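Local coordinates for protein glutamate receptor IIB (Drosophila melanogaster, PDB 4WXJ) that binds glutamate through this ligand-binding domain and probably forms part of a glutamate-gated postsynaptic cation channel at the fly neuromuscular junction, at residues S23-P28 against R38-A43; C54-N59 against S238-G243; I86-Q91 against A229-A234. All coordinates share one frame; numbering follows the deposited sequence.

Interaction 1. Residues S23-P28 against R38-A43; sequences SWREEP and RFEGYA
R25 lies across E40 beside a two-stranded antiparallel ladder, strands 23-24 and 39-40. Its CB rests 3.4 Å from R38 O, the same oxygen that takes the bond from R25 N at 2.8 Å. CG of R25 comes next and packs 3.6 Å from E40 CB. R25 CD then reaches F39 O at 3.4 Å. A bend at chi3 (65°) turns the guanidinium, whose NE gives its hydrogen to a water. That water makes a weak bond to E40 OE1. R25 NE and E40 OE1 are 4.4 Å apart, with the oxygen well out of the guanidinium plane, so their attraction is one of charge alone. The guanidinium also makes a cation-pi contact with Y33. S23 and E40 form the hydrogen-bonded pair, S23 N to E40 O and E40 N to S23 O. A second water ties S23 OG, W24 O and E40 OE2 together. At the non-hydrogen-bonded pair, F39 turns its edge to the face of the six-membered ring of W24, a T-shaped stack with planes at 63°. Strand 39-40 leads through G41, at the N-cap position, into helix 42-54. F39 packs on F60 and P62 of strand 57-62, and Y42 reaches L256 and W260 of helix 252-261.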
ATOM      1  N   SER A  23       9.203   2.912   9.019  1.00 23.77           N
ATOM      2  CA  SER A  23       9.628   4.296   9.192  1.00 33.56           C
ATOM      3  C   SER A  23      10.858   4.396  10.085  1.00 27.46           C
ATOM      4  O   SER A  23      11.225   3.444  10.775  1.00 24.06           O
ATOM      5  CB  SER A  23       8.493   5.135   9.781  1.00 27.44           C
ATOM      6  OG  SER A  23       8.113   4.655  11.056  1.00 29.40           O
ATOM      7  N   TRP A  24      11.485   5.566  10.066  1.00 31.14           N
ATOM      8  CA  TRP A  24      12.683   5.808  10.857  1.00 25.81           C
ATOM      9  C   TRP A  24      12.326   6.045  12.316  1.00 26.99           C
ATOM     10  O   TRP A  24      11.516   6.916  12.634  1.00 28.53           O
ATOM     11  CB  TRP A  24      13.454   7.004  10.301  1.00 31.01           C
ATOM     12  CG  TRP A  24      14.009   6.766   8.934  1.00 35.91           C
ATOM     13  CD1 TRP A  24      13.369   6.959   7.744  1.00 41.85           C
ATOM     14  CD2 TRP A  24      15.318   6.285   8.614  1.00 42.16           C
ATOM     15  NE1 TRP A  24      14.201   6.629   6.702  1.00 38.79           N
ATOM     16  CE2 TRP A  24      15.403   6.211   7.209  1.00 47.60           C
ATOM     17  CE3 TRP A  24      16.427   5.908   9.377  1.00 44.92           C
ATOM     18  CZ2 TRP A  24      16.553   5.778   6.553  1.00 45.43           C
ATOM     19  CZ3 TRP A  24      17.568   5.479   8.724  1.00 53.37           C
ATOM     20  CH2 TRP A  24      17.622   5.418   7.326  1.00 47.73           C
ATOM     21  N   ARG A  25      12.929   5.259  13.201  1.00 24.38           N
ATOM     22  CA  ARG A  25      12.719   5.434  14.630  1.00 40.85           C
ATOM     23  C   ARG A  25      13.272   6.771  15.099  1.00 46.77           C
ATOM     24  O   ARG A  25      14.337   7.206  14.657  1.00 33.66           O
ATOM     25  CB  ARG A  25      13.378   4.303  15.419  1.00 41.73           C
ATOM     26  CG  ARG A  25      12.604   3.000  15.403  1.00 48.96           C
ATOM     27  CD  ARG A  25      13.333   1.928  16.190  1.00 46.51           C
ATOM     28  NE  ARG A  25      13.431   2.252  17.611  1.00 48.13           N
ATOM     29  CZ  ARG A  25      14.198   1.598  18.480  1.00 53.93           C
ATOM     30  NH1 ARG A  25      14.947   0.577  18.081  1.00 51.80           N
ATOM     31  NH2 ARG A  25      14.218   1.968  19.752  1.00 51.55           N
ATOM     32  N   GLU A  26      12.529   7.422  15.985  1.00 58.64           N
ATOM     33  CA  GLU A  26      13.011   8.611  16.668  1.00 61.39           C
ATOM     34  C   GLU A  26      14.199   8.235  17.551  1.00 65.44           C
ATOM     35  O   GLU A  26      14.108   7.309  18.359  1.00 69.75           O
ATOM     36  CB  GLU A  26      11.881   9.237  17.492  1.00 54.11           C
ATOM     37  CG  GLU A  26      12.311  10.184  18.612  1.00 56.62           C
ATOM     38  CD  GLU A  26      11.199  10.419  19.622  1.00 61.62           C
ATOM     39  OE1 GLU A  26      11.460  10.312  20.843  1.00 63.86           O
ATOM     40  OE2 GLU A  26      10.059  10.707  19.192  1.00 61.00           O
ATOM     41  N   GLU A  27      15.308   8.952  17.390  1.00 59.61           N
ATOM     42  CA  GLU A  27      16.506   8.702  18.187  1.00 62.64           C
ATOM     43  C   GLU A  27      16.723   9.842  19.186  1.00 64.93           C
ATOM     44  O   GLU A  27      16.653  11.012  18.808  1.00 71.07           O
ATOM     45  CB  GLU A  27      17.731   8.536  17.283  1.00 65.73           C
ATOM     46  CG  GLU A  27      17.904   9.615  16.227  1.00 74.24           C
ATOM     47  CD  GLU A  27      19.079   9.340  15.305  1.00 82.56           C
ATOM     48  OE1 GLU A  27      19.831   8.377  15.570  1.00 86.14           O
ATOM     49  OE2 GLU A  27      19.247  10.082  14.314  1.00 83.96           O
ATOM     50  N   PRO A  28      16.965   9.507  20.470  1.00 67.90           N
ATOM     51  CA  PRO A  28      17.194  10.550  21.480  1.00 69.49           C
ATOM     52  C   PRO A  28      18.353  11.484  21.135  1.00 68.28           C
ATOM     53  O   PRO A  28      19.486  11.019  21.001  1.00 71.70           O
ATOM     54  CB  PRO A  28      17.508   9.749  22.747  1.00 66.41           C
ATOM     55  CG  PRO A  28      16.854   8.440  22.541  1.00 65.93           C
ATOM     56  CD  PRO A  28      16.949   8.162  21.074  1.00 67.89           C
ATOM     57  N   ARG A  38      17.320   0.775  13.243  1.00 26.53           N
ATOM     58  CA  ARG A  38      16.948   2.139  12.866  1.00 32.68           C
ATOM     59  C   ARG A  38      15.456   2.295  12.582  1.00 40.79           C
ATOM     60  O   ARG A  38      14.933   3.412  12.559  1.00 30.19           O
ATOM     61  CB  ARG A  38      17.729   2.583  11.628  1.00 32.76           C
ATOM     62  CG  ARG A  38      19.204   2.827  11.860  1.00 32.75           C
ATOM     63  CD  ARG A  38      19.927   3.014  10.538  1.00 40.54           C
ATOM     64  NE  ARG A  38      19.922   1.790   9.743  1.00 36.82           N
ATOM     65  CZ  ARG A  38      20.328   1.711   8.478  1.00 37.37           C
ATOM     66  NH1 ARG A  38      20.770   2.790   7.848  1.00 36.80           N
ATOM     67  NH2 ARG A  38      20.287   0.549   7.842  1.00 34.49           N
ATOM     68  N   PHE A  39      14.776   1.172  12.363  1.00 29.93           N
ATOM     69  CA  PHE A  39      13.428   1.189  11.802  1.00 26.26           C
ATOM     70  C   PHE A  39      12.379   0.551  12.703  1.00 22.01           C
ATOM     71  O   PHE A  39      12.700  -0.225  13.604  1.00 28.46           O
ATOM     72  CB  PHE A  39      13.429   0.474  10.453  1.00 23.20           C
ATOM     73  CG  PHE A  39      14.547   0.895   9.548  1.00 24.40           C
ATOM     74  CD1 PHE A  39      14.577   2.171   9.014  1.00 31.57           C
ATOM     75  CD2 PHE A  39      15.560   0.010   9.218  1.00 28.66           C
ATOM     76  CE1 PHE A  39      15.600   2.562   8.174  1.00 26.64           C
ATOM     77  CE2 PHE A  39      16.587   0.393   8.377  1.00 31.36           C
ATOM     78  CZ  PHE A  39      16.606   1.670   7.854  1.00 25.94           C
ATOM     79  N   GLU A  40      11.119   0.886  12.435  1.00 29.13           N
ATOM     80  CA  GLU A  40       9.987   0.327  13.162  1.00 27.93           C
ATOM     81  C   GLU A  40       8.754   0.304  12.266  1.00 20.56           C
ATOM     82  O   GLU A  40       8.720   0.965  11.227  1.00 21.39           O
ATOM     83  CB  GLU A  40       9.703   1.135  14.428  1.00 36.67           C
ATOM     84  CG  GLU A  40       9.231   2.559  14.165  1.00 36.18           C
ATOM     85  CD  GLU A  40       9.002   3.340  15.444  1.00 39.43           C
ATOM     86  OE1 GLU A  40       9.150   2.753  16.538  1.00 40.33           O
ATOM     87  OE2 GLU A  40       8.672   4.541  15.358  1.00 40.24           O
ATOM     88  N   GLY A  41       7.746  -0.456  12.678  1.00 22.08           N
ATOM     89  CA  GLY A  41       6.493  -0.529  11.947  1.00 26.48           C
ATOM     90  C   GLY A  41       5.989  -1.948  11.788  1.00 22.71           C
ATOM     91  O   GLY A  41       6.673  -2.909  12.146  1.00 20.23           O
ATOM     92  N   TYR A  42       4.778  -2.062  11.252  1.00 24.32           N
ATOM     93  CA  TYR A  42       4.133  -3.350  11.017  1.00 24.86           C
ATOM     94  C   TYR A  42       5.037  -4.305  10.244  1.00 22.36           C
ATOM     95  O   TYR A  42       5.188  -5.468  10.620  1.00 25.76           O
ATOM     96  CB  TYR A  42       2.822  -3.144  10.252  1.00 21.80           C
ATOM     97  CG  TYR A  42       2.110  -4.427   9.890  1.00 22.14           C
ATOM     98  CD1 TYR A  42       2.480  -5.157   8.768  1.00 19.35           C
ATOM     99  CD2 TYR A  42       1.064  -4.904  10.665  1.00 19.81           C
ATOM    100  CE1 TYR A  42       1.838  -6.330   8.436  1.00 25.20           C
ATOM    101  CE2 TYR A  42       0.411  -6.075  10.338  1.00 21.96           C
ATOM    102  CZ  TYR A  42       0.803  -6.785   9.224  1.00 19.77           C
ATOM    103  OH  TYR A  42       0.158  -7.950   8.893  1.00 19.02           O
ATOM    104  N   ALA A  43       5.628  -3.810   9.161  1.00 26.37           N
ATOM    105  CA  ALA A  43       6.449  -4.644   8.294  1.00 20.91           C
ATOM    106  C   ALA A  43       7.738  -5.055   8.996  1.00 24.03           C
ATOM    107  O   ALA A  43       8.264  -6.138   8.748  1.00 23.77           O
ATOM    108  CB  ALA A  43       6.760  -3.916   7.001  1.00 19.83           C
TER
HETATM  109  O   HOH W   1       6.127   2.893  10.963  1.00 21.21           O
HETATM  110  O   HOH W   2       9.063   5.996  13.056  1.00 36.05           O
HETATM  111  O   HOH W   3      16.201   5.740  13.328  1.00 25.13           O
HETATM  112  O   HOH W   4      11.453   3.887  18.649  1.00 38.24           O

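Interaction 2. Residues C54-N59 against S238-G243; sequences CKFDFN and SNLSVG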
ATOM      1  N   CYS A  54      10.976 -18.651  10.360  1.00 41.42           N
ATOM      2  CA  CYS A  54      11.546 -19.313   9.190  1.00 42.80           C
ATOM      3  C   CYS A  54      13.063 -19.468   9.291  1.00 49.30           C
ATOM      4  O   CYS A  54      13.684 -20.105   8.440  1.00 46.23           O
ATOM      5  CB  CYS A  54      11.190 -18.531   7.924  1.00 45.00           C
ATOM      6  SG  CYS A  54       9.417 -18.270   7.693  1.00 45.16           S
ATOM      7  N   LYS A  55      13.647 -18.877  10.330  1.00 49.72           N
ATOM      8  CA  LYS A  55      15.085 -18.957  10.581  1.00 51.51           C
ATOM      9  C   LYS A  55      15.911 -18.399   9.425  1.00 43.18           C
ATOM     10  O   LYS A  55      16.394 -19.140   8.570  1.00 48.06           O
ATOM     11  CB  LYS A  55      15.501 -20.404  10.868  1.00 57.60           C
ATOM     12  CG  LYS A  55      14.822 -21.019  12.087  1.00 62.47           C
ATOM     13  CD  LYS A  55      15.026 -20.167  13.335  1.00 71.57           C
ATOM     14  CE  LYS A  55      14.391 -20.796  14.561  1.00 76.24           C
ATOM     15  NZ  LYS A  55      14.347 -19.834  15.699  1.00 76.24           N
ATOM     16  N   PHE A  56      16.062 -17.077   9.415  1.00 34.09           N
ATOM     17  CA  PHE A  56      16.942 -16.402   8.472  1.00 41.47           C
ATOM     18  C   PHE A  56      17.366 -15.056   9.046  1.00 45.28           C
ATOM     19  O   PHE A  56      16.655 -14.476   9.869  1.00 41.32           O
ATOM     20  CB  PHE A  56      16.258 -16.214   7.109  1.00 44.68           C
ATOM     21  CG  PHE A  56      15.018 -15.354   7.151  1.00 33.91           C
ATOM     22  CD1 PHE A  56      15.110 -13.972   7.222  1.00 33.59           C
ATOM     23  CD2 PHE A  56      13.759 -15.930   7.094  1.00 37.97           C
ATOM     24  CE1 PHE A  56      13.973 -13.185   7.255  1.00 39.70           C
ATOM     25  CE2 PHE A  56      12.616 -15.147   7.124  1.00 29.42           C
ATOM     26  CZ  PHE A  56      12.724 -13.774   7.204  1.00 25.96           C
ATOM     27  N   ASP A  57      18.530 -14.573   8.625  1.00 37.73           N
ATOM     28  CA  ASP A  57      18.949 -13.212   8.936  1.00 37.33           C
ATOM     29  C   ASP A  57      18.463 -12.294   7.826  1.00 34.93           C
ATOM     30  O   ASP A  57      18.099 -12.762   6.747  1.00 42.91           O
ATOM     31  CB  ASP A  57      20.467 -13.119   9.093  1.00 53.89           C
ATOM     32  CG  ASP A  57      20.930 -13.499  10.483  1.00 63.15           C
ATOM     33  OD1 ASP A  57      21.045 -12.594  11.337  1.00 67.55           O
ATOM     34  OD2 ASP A  57      21.175 -14.700  10.724  1.00 66.56           O
ATOM     35  N   PHE A  58      18.448 -10.992   8.088  1.00 27.11           N
ATOM     36  CA  PHE A  58      17.950 -10.045   7.102  1.00 33.09           C
ATOM     37  C   PHE A  58      18.511  -8.647   7.310  1.00 33.57           C
ATOM     38  O   PHE A  58      18.928  -8.285   8.410  1.00 35.23           O
ATOM     39  CB  PHE A  58      16.421  -9.992   7.142  1.00 35.60           C
ATOM     40  CG  PHE A  58      15.868  -9.552   8.465  1.00 32.32           C
ATOM     41  CD1 PHE A  58      15.657  -8.210   8.731  1.00 29.76           C
ATOM     42  CD2 PHE A  58      15.567 -10.481   9.447  1.00 34.65           C
ATOM     43  CE1 PHE A  58      15.153  -7.803   9.952  1.00 30.01           C
ATOM     44  CE2 PHE A  58      15.061 -10.080  10.669  1.00 28.99           C
ATOM     45  CZ  PHE A  58      14.854  -8.739  10.922  1.00 34.59           C
ATOM     46  N   ASN A  59      18.507  -7.871   6.232  1.00 38.97           N
ATOM     47  CA  ASN A  59      18.940  -6.485   6.262  1.00 44.67           C
ATOM     48  C   ASN A  59      17.940  -5.604   5.523  1.00 37.39           C
ATOM     49  O   ASN A  59      17.679  -5.810   4.338  1.00 36.75           O
ATOM     50  CB  ASN A  59      20.330  -6.350   5.640  1.00 52.28           C
ATOM     51  CG  ASN A  59      20.822  -4.918   5.616  1.00 69.65           C
ATOM     52  OD1 ASN A  59      20.531  -4.133   6.520  1.00 74.14           O
ATOM     53  ND2 ASN A  59      21.567  -4.568   4.574  1.00 75.86           N
ATOM     54  N   SER A 238       7.910 -20.638  -0.466  1.00 28.55           N
ATOM     55  CA  SER A 238       7.061 -21.523   0.324  1.00 27.43           C
ATOM     56  C   SER A 238       7.400 -21.423   1.804  1.00 32.74           C
ATOM     57  O   SER A 238       6.514 -21.445   2.658  1.00 33.38           O
ATOM     58  CB  SER A 238       7.211 -22.971  -0.146  1.00 36.01           C
ATOM     59  OG  SER A 238       6.783 -23.118  -1.489  1.00 43.80           O
ATOM     60  N   ASN A 239       8.690 -21.318   2.100  1.00 36.58           N
ATOM     61  CA  ASN A 239       9.145 -21.182   3.476  1.00 39.63           C
ATOM     62  C   ASN A 239       8.557 -19.929   4.124  1.00 33.68           C
ATOM     63  O   ASN A 239       8.138 -19.958   5.280  1.00 36.15           O
ATOM     64  CB  ASN A 239      10.675 -21.152   3.522  1.00 51.28           C
ATOM     65  CG  ASN A 239      11.216 -20.913   4.917  1.00 61.08           C
ATOM     66  OD1 ASN A 239      12.171 -20.158   5.099  1.00 68.53           O
ATOM     67  ND2 ASN A 239      10.608 -21.552   5.912  1.00 60.97           N
ATOM     68  N   LEU A 240       8.511 -18.836   3.371  1.00 26.60           N
ATOM     69  CA  LEU A 240       7.913 -17.599   3.864  1.00 26.62           C
ATOM     70  C   LEU A 240       6.396 -17.731   4.005  1.00 27.54           C
ATOM     71  O   LEU A 240       5.809 -17.235   4.968  1.00 26.33           O
ATOM     72  CB  LEU A 240       8.250 -16.432   2.934  1.00 30.79           C
ATOM     73  CG  LEU A 240       9.661 -15.845   3.039  1.00 26.54           C
ATOM     74  CD1 LEU A 240       9.914 -14.862   1.907  1.00 30.17           C
ATOM     75  CD2 LEU A 240       9.872 -15.162   4.381  1.00 32.60           C
ATOM     76  N   SER A 241       5.767 -18.401   3.044  1.00 24.47           N
ATOM     77  CA  SER A 241       4.314 -18.540   3.035  1.00 19.53           C
ATOM     78  C   SER A 241       3.811 -19.386   4.203  1.00 31.24           C
ATOM     79  O   SER A 241       2.816 -19.042   4.842  1.00 22.94           O
ATOM     80  CB  SER A 241       3.846 -19.153   1.715  1.00 20.05           C
ATOM     81  OG  SER A 241       4.030 -18.246   0.642  1.00 31.98           O
ATOM     82  N   VAL A 242       4.494 -20.494   4.475  1.00 28.77           N
ATOM     83  CA  VAL A 242       4.117 -21.364   5.585  1.00 27.36           C
ATOM     84  C   VAL A 242       4.260 -20.608   6.903  1.00 19.90           C
ATOM     85  O   VAL A 242       3.461 -20.787   7.822  1.00 25.10           O
ATOM     86  CB  VAL A 242       4.974 -22.650   5.614  1.00 28.23           C
ATOM     87  CG1 VAL A 242       4.719 -23.449   6.888  1.00 33.39           C
ATOM     88  CG2 VAL A 242       4.676 -23.511   4.394  1.00 25.04           C
ATOM     89  N   GLY A 243       5.278 -19.758   6.981  1.00 26.25           N
ATOM     90  CA  GLY A 243       5.499 -18.927   8.151  1.00 24.92           C
ATOM     91  C   GLY A 243       4.380 -17.926   8.379  1.00 27.48           C
ATOM     92  O   GLY A 243       3.901 -17.764   9.503  1.00 23.19           O
TER
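C54 meets N239 by van der Waals contact with its amide and by a close approach of sulfur to the backbone. C54 CB lies beside the amide, 3.4 Å from N239 OD1 and 3.7 Å from N239 ND2. The amide gets there because N239 CG is anti to its own backbone N (chi1 176°), which carries the group out toward C54. C54 SG lies 3.2 Å from N239 O, an oxygen that accepts a weak bond from G243 N. The sulfur therefore sits against the helix backbone itself. C54 SG is 4.0 Å from G243 CA and 4.2 Å from L240 CA, and the bare surface at G243 lets the helix come this close. In the bilobed, periplasmic-binding-protein-like fold of the domain, this joins the end of helix 42-54 and the turn after it to helix 237-250. K55, with positive phi, turns the chain there toward strand 57-62. The apolar part is a single touch: F56 CE2 meets L240 CD2 at 3.9 Å, the two side chains crossing at about a right angle. F56 also meets the ring of Y11 and packs on A51 of helix 42-54. L240 rests on T110 of strand 108-123, and S241 OG bonds to V111 N and R237 O.

Interaction 3. Residues I86-Q91 against A229-A234; sequences IDNNAQ and AVPLNA
P231 presses its ring against the backbone of Q91, and this is the tight part of the contact. P231 CD comes 3.2 Å from Q91 O. V230 CG1 approaches Q91 O at 3.6 Å, so two carbon groups crowd one carbonyl. P231 CG also lies 4.0 Å from A90 O. The side chain of Q91 starts away from P231, and its OE1 accepts a bond from T12 N of strand 10-15. The other side is looser. The N88 side chain only brushes P231 at the surface. P231 opens a type II turn to A234, closed by a weak bond from A234 N to P231 O, with L232 and N233 on the surface. The loop between helix 80-86 and strand 92-93 is thus packed against strand 214-230 and the turn after it. P231 and A229 both rest on L85 of that helix. A229 also bonds through its backbone to G93, and its side chain is about 10 Å from the bound glutamate. With carbon meeting carbonyl oxygen and no hydrogen bond between the segments, the contact rests on shape and close packing.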
ATOM      1  N   ILE A  86      13.455  -7.536  -9.301  1.00 27.57           N
ATOM      2  CA  ILE A  86      13.735  -7.952 -10.673  1.00 34.91           C
ATOM      3  C   ILE A  86      15.241  -7.986 -10.924  1.00 34.86           C
ATOM      4  O   ILE A  86      15.750  -8.905 -11.565  1.00 39.75           O
ATOM      5  CB  ILE A  86      13.058  -7.012 -11.694  1.00 36.51           C
ATOM      6  CG1 ILE A  86      11.536  -7.145 -11.603  1.00 36.87           C
ATOM      7  CG2 ILE A  86      13.512  -7.336 -13.121  1.00 37.57           C
ATOM      8  CD1 ILE A  86      10.773  -6.061 -12.342  1.00 34.94           C
ATOM      9  N   ASP A  87      15.945  -6.982 -10.412  1.00 39.56           N
ATOM     10  CA  ASP A  87      17.396  -6.899 -10.565  1.00 39.90           C
ATOM     11  C   ASP A  87      18.133  -7.710  -9.497  1.00 47.16           C
ATOM     12  O   ASP A  87      19.360  -7.650  -9.400  1.00 46.25           O
ATOM     13  CB  ASP A  87      17.849  -5.437 -10.513  1.00 34.05           C
ATOM     14  CG  ASP A  87      17.236  -4.596 -11.618  1.00 40.28           C
ATOM     15  OD1 ASP A  87      16.706  -5.178 -12.590  1.00 38.66           O
ATOM     16  OD2 ASP A  87      17.291  -3.350 -11.521  1.00 42.83           O
ATOM     17  N   ASN A  88      17.380  -8.458  -8.695  1.00 43.57           N
ATOM     18  CA  ASN A  88      17.946  -9.321  -7.658  1.00 44.53           C
ATOM     19  C   ASN A  88      18.846  -8.584  -6.660  1.00 46.46           C
ATOM     20  O   ASN A  88      19.676  -9.201  -5.993  1.00 50.37           O
ATOM     21  CB  ASN A  88      18.727 -10.473  -8.302  1.00 56.84           C
ATOM     22  CG  ASN A  88      17.826 -11.443  -9.040  1.00 65.24           C
ATOM     23  OD1 ASN A  88      17.632 -11.333 -10.251  1.00 72.13           O
ATOM     24  ND2 ASN A  88      17.266 -12.400  -8.309  1.00 62.63           N
ATOM     25  N   ASN A  89      18.679  -7.269  -6.557  1.00 36.38           N
ATOM     26  CA  ASN A  89      19.373  -6.495  -5.533  1.00 35.13           C
ATOM     27  C   ASN A  89      18.766  -6.745  -4.155  1.00 41.15           C
ATOM     28  O   ASN A  89      19.361  -6.411  -3.129  1.00 47.56           O
ATOM     29  CB  ASN A  89      19.327  -5.001  -5.856  1.00 46.05           C
ATOM     30  CG  ASN A  89      20.162  -4.640  -7.069  1.00 39.96           C
ATOM     31  OD1 ASN A  89      21.011  -5.417  -7.506  1.00 45.08           O
ATOM     32  ND2 ASN A  89      19.932  -3.451  -7.613  1.00 40.08           N
ATOM     33  N   ALA A  90      17.571  -7.330  -4.147  1.00 35.11           N
ATOM     34  CA  ALA A  90      16.898  -7.711  -2.914  1.00 33.50           C
ATOM     35  C   ALA A  90      16.214  -9.056  -3.108  1.00 35.24           C
ATOM     36  O   ALA A  90      15.816  -9.403  -4.220  1.00 34.62           O
ATOM     37  CB  ALA A  90      15.893  -6.651  -2.501  1.00 28.61           C
ATOM     38  N   GLN A  91      16.087  -9.810  -2.020  1.00 26.88           N
ATOM     39  CA  GLN A  91      15.482 -11.136  -2.061  1.00 31.79           C
ATOM     40  C   GLN A  91      14.044 -11.097  -1.544  1.00 31.40           C
ATOM     41  O   GLN A  91      13.244 -11.988  -1.832  1.00 26.01           O
ATOM     42  CB  GLN A  91      16.311 -12.126  -1.237  1.00 33.88           C
ATOM     43  CG  GLN A  91      17.704 -12.394  -1.795  1.00 46.09           C
ATOM     44  CD  GLN A  91      18.639 -11.206  -1.653  1.00 51.40           C
ATOM     45  OE1 GLN A  91      18.762 -10.623  -0.575  1.00 54.07           O
ATOM     46  NE2 GLN A  91      19.299 -10.837  -2.747  1.00 52.26           N
ATOM     47  N   ALA A 229       6.763  -9.760  -1.631  1.00 20.32           N
ATOM     48  CA  ALA A 229       7.272  -9.977  -2.978  1.00 24.94           C
ATOM     49  C   ALA A 229       8.644 -10.644  -2.934  1.00 25.92           C
ATOM     50  O   ALA A 229       9.500 -10.265  -2.133  1.00 22.17           O
ATOM     51  CB  ALA A 229       7.345  -8.662  -3.735  1.00 24.48           C
ATOM     52  N   VAL A 230       8.835 -11.642  -3.790  1.00 24.56           N
ATOM     53  CA  VAL A 230      10.124 -12.306  -3.940  1.00 30.46           C
ATOM     54  C   VAL A 230      10.398 -12.549  -5.422  1.00 36.17           C
ATOM     55  O   VAL A 230       9.469 -12.548  -6.231  1.00 32.35           O
ATOM     56  CB  VAL A 230      10.174 -13.646  -3.176  1.00 24.48           C
ATOM     57  CG1 VAL A 230       9.940 -13.423  -1.688  1.00 37.21           C
ATOM     58  CG2 VAL A 230       9.150 -14.632  -3.739  1.00 28.72           C
ATOM     59  N   PRO A 231      11.674 -12.759  -5.788  1.00 37.78           N
ATOM     60  CA  PRO A 231      11.992 -13.036  -7.193  1.00 39.31           C
ATOM     61  C   PRO A 231      11.270 -14.279  -7.699  1.00 27.24           C
ATOM     62  O   PRO A 231      11.019 -15.194  -6.915  1.00 32.49           O
ATOM     63  CB  PRO A 231      13.510 -13.248  -7.180  1.00 41.95           C
ATOM     64  CG  PRO A 231      13.984 -12.563  -5.947  1.00 48.80           C
ATOM     65  CD  PRO A 231      12.884 -12.726  -4.948  1.00 44.57           C
ATOM     66  N   LEU A 232      10.932 -14.299  -8.985  1.00 26.94           N
ATOM     67  CA  LEU A 232      10.212 -15.422  -9.576  1.00 37.85           C
ATOM     68  C   LEU A 232      10.917 -16.748  -9.309  1.00 50.72           C
ATOM     69  O   LEU A 232      12.124 -16.875  -9.518  1.00 47.68           O
ATOM     70  CB  LEU A 232      10.043 -15.213 -11.084  1.00 30.27           C
ATOM     71  CG  LEU A 232       8.923 -14.250 -11.485  1.00 37.87           C
ATOM     72  CD1 LEU A 232       9.078 -13.814 -12.931  1.00 35.19           C
ATOM     73  CD2 LEU A 232       7.554 -14.888 -11.265  1.00 30.27           C
ATOM     74  N   ASN A 233      10.148 -17.719  -8.827  1.00 56.83           N
ATOM     75  CA  ASN A 233      10.647 -19.065  -8.565  1.00 62.78           C
ATOM     76  C   ASN A 233      11.755 -19.094  -7.514  1.00 58.55           C
ATOM     77  O   ASN A 233      12.674 -19.908  -7.593  1.00 66.28           O
ATOM     78  CB  ASN A 233      11.142 -19.700  -9.866  1.00 70.21           C
ATOM     79  CG  ASN A 233      10.094 -19.668 -10.960  1.00 72.67           C
ATOM     80  OD1 ASN A 233       8.928 -19.990 -10.725  1.00 68.34           O
ATOM     81  ND2 ASN A 233      10.498 -19.269 -12.160  1.00 74.08           N
ATOM     82  N   ALA A 234      11.661 -18.207  -6.530  1.00 48.17           N
ATOM     83  CA  ALA A 234      12.582 -18.226  -5.399  1.00 43.80           C
ATOM     84  C   ALA A 234      12.301 -19.450  -4.535  1.00 46.18           C
ATOM     85  O   ALA A 234      11.145 -19.810  -4.311  1.00 36.67           O
ATOM     86  CB  ALA A 234      12.456 -16.953  -4.581  1.00 39.17           C
TER

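How the interactions relate
The three contacts come from one ligand-binding domain. Interaction 1 closes first along the chain, and interaction 3 is nested inside the long loop closed by interaction 2. Helix 42-54 and strand 57-62 lead from interaction 1 to interaction 2; the two centres are about 21 Å apart. Strand 214-230 and helix 237-250 likewise follow each other and join interaction 3 to interaction 2. Those two centres are about 14 Å apart, and the contacts meet where L240 CD1 packs on V230 CG1 at 3.9 Å. Interactions 1 and 3 are separate, with centres about 25 Å apart. Interactions 2 and 3 thus bring late parts of the chain back onto its early part.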